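Local coordinates for protein tartrate dehydrogenase/decarboxylase (PDB 3FLK) that oxidises (+)-tartrate to oxaloglycolate with NAD, converts meso-tartrate to D-glycerate, and oxidatively decarboxylates D-malate to pyruvate, using a magnesium or manganese ion, at residues G56-P60 and G92-F97; Y70-G76 and P277-P282; G305-E310 and A322-L327. The protein carries 1 engineered substitution. One frame throughout, in Å; residues are numbered along the deposited sequence.

Contact 1: residues G56-P60 and G92-F97. With NAI (1,4-dihydronicotinamide adenine dinucleotide), chain F; SO4 (sulfate ion), chain L.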
loop_
_atom_site.group_PDB
_atom_site.type_symbol
_atom_site.label_atom_id
_atom_site.label_comp_id
_atom_site.label_asym_id
_atom_site.label_seq_id
_atom_site.Cartn_x
_atom_site.Cartn_y
_atom_site.Cartn_z
ATOM N N GLY A 56 -8.954 19.261 26.999
ATOM C CA GLY A 56 -9.848 19.317 25.843
ATOM C C GLY A 56 -9.125 19.584 24.535
ATOM O O GLY A 56 -9.755 19.685 23.481
ATOM N N LYS A 57 -7.803 19.704 24.610
ATOM C CA LYS A 57 -6.951 19.892 23.436
ATOM C C LYS A 57 -5.640 19.132 23.607
ATOM O O LYS A 57 -5.191 18.901 24.730
ATOM C CB LYS A 57 -6.691 21.382 23.172
ATOM C CG LYS A 57 -6.191 22.170 24.375
ATOM C CD LYS A 57 -6.314 23.663 24.129
ATOM C CE LYS A 57 -6.262 24.443 25.428
ATOM N NZ LYS A 57 -6.585 25.880 25.208
HETATM N N MSE A 58 -5.035 18.745 22.488
HETATM C CA MSE A 58 -3.813 17.944 22.491
HETATM C C MSE A 58 -2.604 18.707 23.028
HETATM O O MSE A 58 -1.711 18.120 23.640
HETATM C CB MSE A 58 -3.515 17.424 21.082
HETATM C CG MSE A 58 -4.553 16.453 20.533
HETATM SE SE MSE A 58 -4.685 14.781 21.543
HETATM C CE MSE A 58 -2.821 14.232 21.469
HETATM N N MSE A 59 -2.588 20.017 22.791
HETATM C CA MSE A 59 -1.457 20.876 23.142
HETATM C C MSE A 59 -1.946 22.246 23.607
HETATM O O MSE A 59 -3.048 22.660 23.240
HETATM C CB MSE A 59 -0.545 21.065 21.929
HETATM C CG MSE A 59 -0.150 19.785 21.233
HETATM SE SE MSE A 59 1.221 20.084 19.913
HETATM C CE MSE A 59 0.182 21.023 18.553
ATOM N N PRO A 60 -1.125 22.962 24.408
ATOM C CA PRO A 60 -1.460 24.345 24.752
ATOM C C PRO A 60 -1.465 25.245 23.515
ATOM O O PRO A 60 -0.795 24.942 22.525
ATOM C CB PRO A 60 -0.334 24.755 25.708
ATOM C CG PRO A 60 0.789 23.828 25.403
ATOM C CD PRO A 60 0.132 22.534 25.047
ATOM N N GLY A 92 -4.292 17.125 15.921
ATOM C CA GLY A 92 -4.126 18.084 17.005
ATOM C C GLY A 92 -2.709 18.199 17.533
ATOM O O GLY A 92 -2.434 19.047 18.386
ATOM N N SER A 93 -1.805 17.355 17.033
ATOM C CA SER A 93 -0.427 17.343 17.521
ATOM C C SER A 93 0.628 17.218 16.413
ATOM O O SER A 93 1.145 18.230 15.938
ATOM C CB SER A 93 -0.244 16.257 18.593
ATOM O OG SER A 93 -0.506 14.968 18.068
ATOM N N LEU A 94 0.942 15.986 16.008
ATOM C CA LEU A 94 2.048 15.725 15.080
ATOM C C LEU A 94 1.879 16.401 13.717
ATOM O O LEU A 94 2.839 16.946 13.171
ATOM C CB LEU A 94 2.281 14.216 14.909
ATOM C CG LEU A 94 3.338 13.734 13.902
ATOM C CD1 LEU A 94 4.747 14.246 14.219
ATOM C CD2 LEU A 94 3.327 12.226 13.830
ATOM N N LEU A 95 0.664 16.367 13.179
ATOM C CA LEU A 95 0.394 16.992 11.884
ATOM C C LEU A 95 0.530 18.516 11.927
ATOM O O LEU A 95 0.913 19.131 10.931
ATOM C CB LEU A 95 -0.960 16.544 11.325
ATOM C CG LEU A 95 -0.957 15.405 10.288
ATOM C CD1 LEU A 95 0.099 14.329 10.534
ATOM C CD2 LEU A 95 -2.327 14.767 10.161
ATOM N N LYS A 96 0.243 19.113 13.085
ATOM C CA LYS A 96 0.509 20.538 13.304
ATOM C C LYS A 96 2.009 20.847 13.311
ATOM O O LYS A 96 2.433 21.852 12.738
ATOM C CB LYS A 96 -0.157 21.039 14.590
ATOM C CG LYS A 96 -1.657 21.275 14.455
ATOM C CD LYS A 96 -2.239 21.943 15.697
ATOM C CE LYS A 96 -3.716 22.250 15.503
ATOM N NZ LYS A 96 -4.353 22.787 16.738
ATOM N N PHE A 97 2.804 19.991 13.957
ATOM C CA PHE A 97 4.265 20.102 13.915
ATOM C C PHE A 97 4.768 20.069 12.473
ATOM O O PHE A 97 5.525 20.940 12.051
ATOM C CB PHE A 97 4.953 18.961 14.684
ATOM C CG PHE A 97 4.727 18.973 16.176
ATOM C CD1 PHE A 97 4.461 20.152 16.861
ATOM C CD2 PHE A 97 4.828 17.790 16.902
ATOM C CE1 PHE A 97 4.271 20.145 18.242
ATOM C CE2 PHE A 97 4.643 17.774 18.282
ATOM C CZ PHE A 97 4.367 18.953 18.953
HETATM P PA NAI F . 1.564 1.045 15.524
HETATM O O1A NAI F . 2.808 1.361 14.784
HETATM O O2A NAI F . 1.492 1.749 16.818
HETATM O O5B NAI F . 1.496 -0.533 15.783
HETATM C C5B NAI F . 1.350 -1.472 14.741
HETATM C C4B NAI F . 1.862 -2.836 15.190
HETATM O O4B NAI F . 3.276 -2.821 15.252
HETATM C C3B NAI F . 1.353 -3.214 16.574
HETATM O O3B NAI F . 1.029 -4.584 16.570
HETATM C C2B NAI F . 2.534 -2.939 17.484
HETATM O O2B NAI F . 2.582 -3.820 18.582
HETATM C C1B NAI F . 3.734 -3.098 16.565
HETATM N N9A NAI F . 4.820 -2.177 16.939
HETATM C C8A NAI F . 4.872 -0.824 16.716
HETATM N N7A NAI F . 6.038 -0.358 17.212
HETATM C C5A NAI F . 6.730 -1.383 17.745
HETATM C C6A NAI F . 7.968 -1.455 18.377
HETATM N N6A NAI F . 8.710 -0.363 18.533
HETATM N N1A NAI F . 8.423 -2.678 18.830
HETATM C C2A NAI F . 7.663 -3.816 18.662
HETATM N N3A NAI F . 6.437 -3.730 18.028
HETATM C C4A NAI F . 5.976 -2.536 17.583
HETATM O O3 NAI F . 0.332 1.416 14.542
HETATM P PN NAI F . -1.246 1.173 14.781
HETATM O O1N NAI F . -1.478 0.009 15.663
HETATM O O2N NAI F . -1.860 1.151 13.434
HETATM O O5D NAI F . -1.717 2.514 15.520
HETATM C C5D NAI F . -1.683 2.654 16.925
HETATM C C4D NAI F . -1.829 4.126 17.307
HETATM O O4D NAI F . -0.663 4.839 16.941
HETATM C C3D NAI F . -2.992 4.824 16.612
HETATM O O3D NAI F . -3.578 5.696 17.547
HETATM C C2D NAI F . -2.339 5.623 15.498
HETATM O O2D NAI F . -3.067 6.783 15.170
HETATM C C1D NAI F . -0.990 5.952 16.121
HETATM N N1N NAI F . 0.111 6.207 15.171
HETATM C C2N NAI F . 0.864 7.330 15.376
HETATM C C3N NAI F . 1.934 7.627 14.540
HETATM C C7N NAI F . 2.898 8.706 14.947
HETATM O O7N NAI F . 2.754 9.330 16.204
HETATM N N7N NAI F . 3.873 9.058 14.110
HETATM C C4N NAI F . 2.234 6.762 13.488
HETATM C C5N NAI F . 1.466 5.615 13.286
HETATM C C6N NAI F . 0.399 5.343 14.142
HETATM S S SO4 L . -3.005 27.647 26.815
HETATM O O1 SO4 L . -3.667 26.500 26.200
HETATM O O2 SO4 L . -3.990 28.701 27.043
HETATM O O3 SO4 L . -2.418 27.246 28.091
HETATM O O4 SO4 L . -1.952 28.148 25.936
#
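M59 sets its CG opposite the carbonyl carbon (chi1 -50°), runs on extended through chi2 and bends only at chi3 (-72°), a course that carries its selenium to the F97 ring and folds its methyl back over the 92-97 backbone. M59 SE ends 4.2 Å from the centroid of the F97 ring, 49° off the ring normal: an oblique Met-aromatic contact. The closest ring atoms are CE1 and CZ. Beyond the bend, M59 CE rests 3.3 Å from G92 O and 3.9 Å from K96 CD, where the aliphatic chain of K96 slides past in the opposite direction. Both M58 and M59 are modelled as selenomethionine; the long, flexible chain of methionine suits a site with a ring, a methylene chain and a carbonyl to cover. M58 bends at chi2 and chi3, and its CB sits 3.3 Å from G92 O while its CG lies over G92 CA. A glycine suits this place, since a CB there would run into M58 CG. S93 gives its hydroxyl to S89 O and turns CA and CB to M59, while M58 CE comes near its OG. F97 is also met by the ring of W63. The whole is a hydrophobic seam between the loop joining helices 49-55 and 63-67 and the N-terminal end of helix 94-100, whose L94 lines the nicotinamide pocket of the isocitrate/isopropylmalate dehydrogenase fold, its CD2 against the cofactor carboxamide.

Contact 2: residues Y70-G76 and P277-P282; sequences YDAIYFG and PSLFEP. With NAI (1,4-dihydronicotinamide adenine dinucleotide), chain F.
Strands 72-76 and 278-282 run parallel at 22°, their axes 4.7 Å apart, and three nearly straight backbone bonds join them: I73 N to S278 O (2.9 Å), F280 N to I73 O and F75 N to F280 O. Where they begin, a water bridges D71 O and S278 N, and the P277 ring packs its CB against Y70 O. On one face of the sheet I73 and L279 cross, I73 CG2 lying 3.8 Å from L279 CD1, and the other methyl of L279 reaches F75 CB; branched aliphatic chains fill this buried layer. On the opposite face F280 turns the edge of its ring to the small A72 methyl, CE2 to CB 4.1 Å. Farther along, F75 and E281 lie side by side and point the same way, ring and carboxylate planes 71° apart. E281 CG stands between backbone N and carbonyl carbon (chi1 65°), and the chain then extends to put OE1 at the edge of the F75 ring, 3.3 Å from CD2. The same OE1 accepts a hydrogen bond from carboxamide N7N of the cofactor (3.0 Å), while E281 OE2 forms a salt bridge with R98, a residue of the oxalate pocket. With arginine and ammonium charges, the amide and the ring edge around it, the buried carboxylate is probably oriented to read the nicotinamide amide beside the substrate site.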
loop_
_atom_site.group_PDB
_atom_site.type_symbol
_atom_site.label_atom_id
_atom_site.label_comp_id
_atom_site.label_asym_id
_atom_site.label_seq_id
_atom_site.Cartn_x
_atom_site.Cartn_y
_atom_site.Cartn_z
ATOM N N TYR A 70 13.681 25.817 20.620
ATOM C CA TYR A 70 14.489 24.599 20.586
ATOM C C TYR A 70 15.073 24.334 19.204
ATOM O O TYR A 70 14.508 24.745 18.189
ATOM C CB TYR A 70 13.669 23.399 21.077
ATOM C CG TYR A 70 13.324 23.483 22.543
ATOM C CD1 TYR A 70 14.127 22.871 23.502
ATOM C CD2 TYR A 70 12.203 24.192 22.977
ATOM C CE1 TYR A 70 13.822 22.955 24.854
ATOM C CE2 TYR A 70 11.889 24.285 24.327
ATOM C CZ TYR A 70 12.703 23.661 25.259
ATOM O OH TYR A 70 12.399 23.746 26.595
ATOM N N ASP A 71 16.211 23.649 19.181
ATOM C CA ASP A 71 16.928 23.356 17.942
ATOM C C ASP A 71 16.305 22.200 17.157
ATOM O O ASP A 71 16.372 22.174 15.927
ATOM C CB ASP A 71 18.405 23.088 18.237
ATOM C CG ASP A 71 19.128 24.325 18.757
ATOM O OD1 ASP A 71 19.348 25.268 17.967
ATOM O OD2 ASP A 71 19.471 24.355 19.960
ATOM N N ALA A 72 15.708 21.247 17.872
ATOM C CA ALA A 72 14.971 20.150 17.239
ATOM C C ALA A 72 13.998 19.469 18.198
ATOM O O ALA A 72 14.087 19.639 19.418
ATOM C CB ALA A 72 15.932 19.131 16.621
ATOM N N ILE A 73 13.066 18.707 17.630
ATOM C CA ILE A 73 12.058 17.989 18.408
ATOM C C ILE A 73 12.310 16.484 18.324
ATOM O O ILE A 73 12.419 15.919 17.231
ATOM C CB ILE A 73 10.614 18.314 17.936
ATOM C CG1 ILE A 73 10.376 19.831 17.914
ATOM C CG2 ILE A 73 9.583 17.617 18.827
ATOM C CD1 ILE A 73 9.152 20.258 17.117
ATOM N N TYR A 74 12.411 15.853 19.491
ATOM C CA TYR A 74 12.611 14.412 19.604
ATOM C C TYR A 74 11.291 13.831 20.101
ATOM O O TYR A 74 10.914 14.029 21.258
ATOM C CB TYR A 74 13.771 14.135 20.571
ATOM C CG TYR A 74 14.426 12.769 20.468
ATOM C CD1 TYR A 74 14.679 12.171 19.232
ATOM C CD2 TYR A 74 14.838 12.093 21.621
ATOM C CE1 TYR A 74 15.297 10.926 19.149
ATOM C CE2 TYR A 74 15.451 10.846 21.546
ATOM C CZ TYR A 74 15.681 10.272 20.309
ATOM O OH TYR A 74 16.292 9.040 20.236
ATOM N N PHE A 75 10.587 13.139 19.209
ATOM C CA PHE A 75 9.178 12.786 19.411
ATOM C C PHE A 75 8.956 11.276 19.458
ATOM O O PHE A 75 9.507 10.536 18.647
ATOM C CB PHE A 75 8.324 13.424 18.300
ATOM C CG PHE A 75 6.844 13.155 18.419
ATOM C CD1 PHE A 75 6.062 13.859 19.334
ATOM C CD2 PHE A 75 6.229 12.218 17.597
ATOM C CE1 PHE A 75 4.690 13.613 19.440
ATOM C CE2 PHE A 75 4.858 11.966 17.691
ATOM C CZ PHE A 75 4.089 12.666 18.613
ATOM N N GLY A 76 8.139 10.831 20.410
ATOM C CA GLY A 76 7.829 9.414 20.564
ATOM C C GLY A 76 6.740 8.971 19.610
ATOM O O GLY A 76 7.023 8.545 18.490
ATOM N N PRO A 277 12.439 24.315 13.738
ATOM C CA PRO A 277 13.032 23.053 14.190
ATOM C C PRO A 277 12.483 21.847 13.428
ATOM O O PRO A 277 11.288 21.792 13.120
ATOM C CB PRO A 277 12.630 22.977 15.669
ATOM C CG PRO A 277 11.469 23.895 15.809
ATOM C CD PRO A 277 11.689 24.987 14.817
ATOM N N SER A 278 13.365 20.908 13.106
ATOM C CA SER A 278 12.960 19.648 12.501
ATOM C C SER A 278 12.543 18.665 13.596
ATOM O O SER A 278 12.846 18.872 14.776
ATOM C CB SER A 278 14.090 19.076 11.645
ATOM O OG SER A 278 14.339 19.903 10.520
ATOM N N LEU A 279 11.840 17.606 13.202
ATOM C CA LEU A 279 11.304 16.636 14.150
ATOM C C LEU A 279 11.790 15.227 13.831
ATOM O O LEU A 279 11.767 14.791 12.678
ATOM C CB LEU A 279 9.772 16.695 14.173
ATOM C CG LEU A 279 9.025 15.819 15.187
ATOM C CD1 LEU A 279 7.768 16.516 15.659
ATOM C CD2 LEU A 279 8.691 14.453 14.605
ATOM N N PHE A 280 12.223 14.521 14.868
ATOM C CA PHE A 280 12.779 13.185 14.707
ATOM C C PHE A 280 12.010 12.193 15.572
ATOM O O PHE A 280 11.822 12.407 16.771
ATOM C CB PHE A 280 14.284 13.193 15.004
ATOM C CG PHE A 280 15.064 14.128 14.110
ATOM C CD1 PHE A 280 15.674 13.657 12.953
ATOM C CD2 PHE A 280 15.155 15.487 14.408
ATOM C CE1 PHE A 280 16.379 14.525 12.113
ATOM C CE2 PHE A 280 15.854 16.359 13.578
ATOM C CZ PHE A 280 16.467 15.876 12.431
ATOM N N GLU A 281 11.548 11.121 14.932
ATOM C CA GLU A 281 10.615 10.177 15.533
ATOM C C GLU A 281 10.734 8.813 14.859
ATOM O O GLU A 281 11.204 8.720 13.721
ATOM C CB GLU A 281 9.171 10.690 15.394
ATOM C CG GLU A 281 8.687 10.780 13.945
ATOM C CD GLU A 281 7.193 10.998 13.793
ATOM O OE1 GLU A 281 6.414 10.635 14.700
ATOM O OE2 GLU A 281 6.793 11.535 12.740
ATOM N N PRO A 282 10.317 7.741 15.555
ATOM C CA PRO A 282 10.164 6.470 14.856
ATOM C C PRO A 282 9.025 6.503 13.837
ATOM O O PRO A 282 8.118 7.335 13.940
ATOM C CB PRO A 282 9.837 5.483 15.978
ATOM C CG PRO A 282 9.359 6.301 17.110
ATOM C CD PRO A 282 10.015 7.631 16.995
HETATM P PA NAI F . 1.564 1.045 15.524
HETATM O O1A NAI F . 2.808 1.361 14.784
HETATM O O2A NAI F . 1.492 1.749 16.818
HETATM O O5B NAI F . 1.496 -0.533 15.783
HETATM C C5B NAI F . 1.350 -1.472 14.741
HETATM C C4B NAI F . 1.862 -2.836 15.190
HETATM O O4B NAI F . 3.276 -2.821 15.252
HETATM C C3B NAI F . 1.353 -3.214 16.574
HETATM O O3B NAI F . 1.029 -4.584 16.570
HETATM C C2B NAI F . 2.534 -2.939 17.484
HETATM O O2B NAI F . 2.582 -3.820 18.582
HETATM C C1B NAI F . 3.734 -3.098 16.565
HETATM N N9A NAI F . 4.820 -2.177 16.939
HETATM C C8A NAI F . 4.872 -0.824 16.716
HETATM N N7A NAI F . 6.038 -0.358 17.212
HETATM C C5A NAI F . 6.730 -1.383 17.745
HETATM C C6A NAI F . 7.968 -1.455 18.377
HETATM N N6A NAI F . 8.710 -0.363 18.533
HETATM N N1A NAI F . 8.423 -2.678 18.830
HETATM C C2A NAI F . 7.663 -3.816 18.662
HETATM N N3A NAI F . 6.437 -3.730 18.028
HETATM C C4A NAI F . 5.976 -2.536 17.583
HETATM O O3 NAI F . 0.332 1.416 14.542
HETATM P PN NAI F . -1.246 1.173 14.781
HETATM O O1N NAI F . -1.478 0.009 15.663
HETATM O O2N NAI F . -1.860 1.151 13.434
HETATM O O5D NAI F . -1.717 2.514 15.520
HETATM C C5D NAI F . -1.683 2.654 16.925
HETATM C C4D NAI F . -1.829 4.126 17.307
HETATM O O4D NAI F . -0.663 4.839 16.941
HETATM C C3D NAI F . -2.992 4.824 16.612
HETATM O O3D NAI F . -3.578 5.696 17.547
HETATM C C2D NAI F . -2.339 5.623 15.498
HETATM O O2D NAI F . -3.067 6.783 15.170
HETATM C C1D NAI F . -0.990 5.952 16.121
HETATM N N1N NAI F . 0.111 6.207 15.171
HETATM C C2N NAI F . 0.864 7.330 15.376
HETATM C C3N NAI F . 1.934 7.627 14.540
HETATM C C7N NAI F . 2.898 8.706 14.947
HETATM O O7N NAI F . 2.754 9.330 16.204
HETATM N N7N NAI F . 3.873 9.058 14.110
HETATM C C4N NAI F . 2.234 6.762 13.488
HETATM C C5N NAI F . 1.466 5.615 13.286
HETATM C C6N NAI F . 0.399 5.343 14.142
HETATM O O HOH W 1 16.302 20.869 13.553
#

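Contact 3: residues G305-E310 and A322-L327. With SO4 (sulfate ion), chain J.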
loop_
_atom_site.group_PDB
_atom_site.type_symbol
_atom_site.label_atom_id
_atom_site.label_comp_id
_atom_site.label_asym_id
_atom_site.label_seq_id
_atom_site.Cartn_x
_atom_site.Cartn_y
_atom_site.Cartn_z
ATOM N N GLY A 305 17.382 9.345 16.743
ATOM C CA GLY A 305 18.288 10.218 17.483
ATOM C C GLY A 305 19.599 10.435 16.756
ATOM O O GLY A 305 20.111 11.554 16.718
ATOM N N ALA A 306 20.137 9.360 16.183
ATOM C CA ALA A 306 21.346 9.431 15.367
ATOM C C ALA A 306 21.151 10.346 14.154
ATOM O O ALA A 306 22.032 11.148 13.830
ATOM C CB ALA A 306 21.781 8.043 14.928
ATOM N N LEU A 307 19.993 10.229 13.502
ATOM C CA LEU A 307 19.637 11.103 12.381
ATOM C C LEU A 307 19.568 12.564 12.816
ATOM O O LEU A 307 19.980 13.456 12.072
ATOM C CB LEU A 307 18.304 10.680 11.746
ATOM C CG LEU A 307 18.214 9.301 11.080
ATOM C CD1 LEU A 307 16.814 9.072 10.533
ATOM C CD2 LEU A 307 19.255 9.136 9.977
HETATM N N MSE A 308 19.051 12.789 14.022
HETATM C CA MSE A 308 18.947 14.123 14.610
HETATM C C MSE A 308 20.318 14.776 14.792
HETATM O O MSE A 308 20.495 15.955 14.474
HETATM C CB MSE A 308 18.195 14.060 15.942
HETATM C CG MSE A 308 17.987 15.404 16.617
HETATM SE SE MSE A 308 16.706 15.297 18.066
HETATM C CE MSE A 308 16.761 17.131 18.647
ATOM N N LEU A 309 21.280 14.004 15.297
ATOM C CA LEU A 309 22.640 14.501 15.510
ATOM C C LEU A 309 23.337 14.788 14.187
ATOM O O LEU A 309 24.043 15.789 14.057
ATOM C CB LEU A 309 23.464 13.513 16.345
ATOM C CG LEU A 309 23.028 13.246 17.789
ATOM C CD1 LEU A 309 24.051 12.355 18.487
ATOM C CD2 LEU A 309 22.816 14.541 18.576
ATOM N N GLU A 310 23.126 13.908 13.210
ATOM C CA GLU A 310 23.661 14.087 11.865
ATOM C C GLU A 310 23.154 15.397 11.249
ATOM O O GLU A 310 23.930 16.149 10.654
ATOM C CB GLU A 310 23.292 12.887 10.985
ATOM C CG GLU A 310 24.031 12.820 9.650
ATOM C CD GLU A 310 23.673 11.585 8.838
ATOM O OE1 GLU A 310 22.468 11.284 8.698
ATOM O OE2 GLU A 310 24.599 10.915 8.332
ATOM N N ALA A 322 29.398 10.759 16.082
ATOM C CA ALA A 322 28.390 10.320 17.046
ATOM C C ALA A 322 27.278 9.533 16.350
ATOM O O ALA A 322 26.877 8.472 16.831
ATOM C CB ALA A 322 27.819 11.502 17.808
ATOM N N HIS A 323 26.803 10.052 15.214
ATOM C CA HIS A 323 25.841 9.341 14.368
ATOM C C HIS A 323 26.377 7.971 13.962
ATOM O O HIS A 323 25.699 6.957 14.137
ATOM C CB HIS A 323 25.495 10.154 13.112
ATOM C CG HIS A 323 24.803 9.353 12.050
ATOM N ND1 HIS A 323 25.488 8.638 11.090
ATOM C CD2 HIS A 323 23.487 9.140 11.809
ATOM C CE1 HIS A 323 24.624 8.023 10.303
ATOM N NE2 HIS A 323 23.404 8.312 10.716
ATOM N N ASP A 324 27.596 7.958 13.422
ATOM C CA ASP A 324 28.230 6.738 12.927
ATOM C C ASP A 324 28.435 5.694 14.026
ATOM O O ASP A 324 28.245 4.502 13.791
ATOM C CB ASP A 324 29.565 7.061 12.239
ATOM C CG ASP A 324 29.401 7.935 10.995
ATOM O OD1 ASP A 324 28.261 8.342 10.664
ATOM O OD2 ASP A 324 30.429 8.224 10.344
ATOM N N ASP A 325 28.817 6.147 15.219
ATOM C CA ASP A 325 29.009 5.253 16.366
ATOM C C ASP A 325 27.694 4.660 16.861
ATOM O O ASP A 325 27.656 3.513 17.308
ATOM C CB ASP A 325 29.727 5.972 17.512
ATOM C CG ASP A 325 31.234 6.046 17.308
ATOM O OD1 ASP A 325 31.737 5.538 16.281
ATOM O OD2 ASP A 325 31.918 6.612 18.184
HETATM N N MSE A 326 26.622 5.444 16.777
HETATM C CA MSE A 326 25.290 4.976 17.155
HETATM C C MSE A 326 24.792 3.883 16.214
HETATM O O MSE A 326 24.232 2.884 16.662
HETATM C CB MSE A 326 24.304 6.141 17.229
HETATM C CG MSE A 326 24.530 7.021 18.444
HETATM SE SE MSE A 326 23.378 8.574 18.554
HETATM C CE MSE A 326 21.691 7.664 18.928
ATOM N N LEU A 327 25.023 4.068 14.916
ATOM C CA LEU A 327 24.691 3.053 13.919
ATOM C C LEU A 327 25.543 1.798 14.092
ATOM O O LEU A 327 25.039 0.686 13.968
ATOM C CB LEU A 327 24.829 3.610 12.497
ATOM C CG LEU A 327 23.582 4.196 11.816
ATOM C CD1 LEU A 327 22.568 3.101 11.458
ATOM C CD2 LEU A 327 22.924 5.298 12.644
HETATM S S SO4 J . 21.895 6.208 8.202
HETATM O O1 SO4 J . 20.739 5.982 7.337
HETATM O O2 SO4 J . 22.739 7.250 7.623
HETATM O O3 SO4 J . 21.452 6.631 9.526
HETATM O O4 SO4 J . 22.664 4.970 8.308
#
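G305 opens the pairing by offering bare backbone to the methyl of M326, whose CE lies 4.1 Å from G305 C; the selenomethionine bends only at its last torsion. A306, at the closest approach of the backbones, sets its CB against M326 CB, L327 CD2 and H323 CD2, and its carbonyl oxygen stands at the edge of the imidazole, 3.2 Å from H323 CD2. A small residue suits this convergence of three side chains. L307 points its first bond away from the partner helix, but its CD2 comes within 3.4 Å of O3 of a sulfate ion, probably from the crystallisation liquor. Helices 299-313 and 317-336 form an antiparallel pair, 8.5 Å between the axes of the two segments at 163°, packed outside the large mixed sheet, with M308 on the sheet side against A72 and Y74. L309 turns back to the partner: its CD1 touches A322 CB and lies 3.8 Å from M326 SE, the two longer chains crossing at about a right angle and extending the apolar layer to L28 of helix 17-35. E310 swings CG opposite its backbone N (chi1 -168°) and stacks its carboxylate over one face of the H323 ring, planes 19° apart, OE2 3.5 Å from CE1; L327 CD2 covers the opposite face. In the ring plane H323 ND1 donates to D324 OD1, while at the ring edge H323 NE2 donates to sulfate O3 (2.8 Å); with an acceptor at each nitrogen the ring is probably doubly protonated, its positive charge stabilised by the sulfate and both carboxylates. Q320 bonds both E310 OE2 and D324 OD1.

Contact 2 is the middle member of the set. Contact 1 packs on its I73/L279 face: F97 CD2 lies 3.4 Å from L279 CD1, and L94 CD1 is 4.0 Å from L279 CD2. Contact 3 meets the opposite face through helix 299-313, which follows strand 278-282 in the chain; Y74 CE1 approaches G305 CA to 3.5 Å and F280 CD2 lies 3.6 Å from M308 CG. The outer two contacts never touch, their nearest atoms staying about 12 Å apart. Contacts 1 and 2 share the nicotinamide end of the cofactor, and the side chain of E281 is about 5 Å from oxalate. Contact 3 stands back, with the side chain of L307 about 13 Å from both oxalate and cofactor.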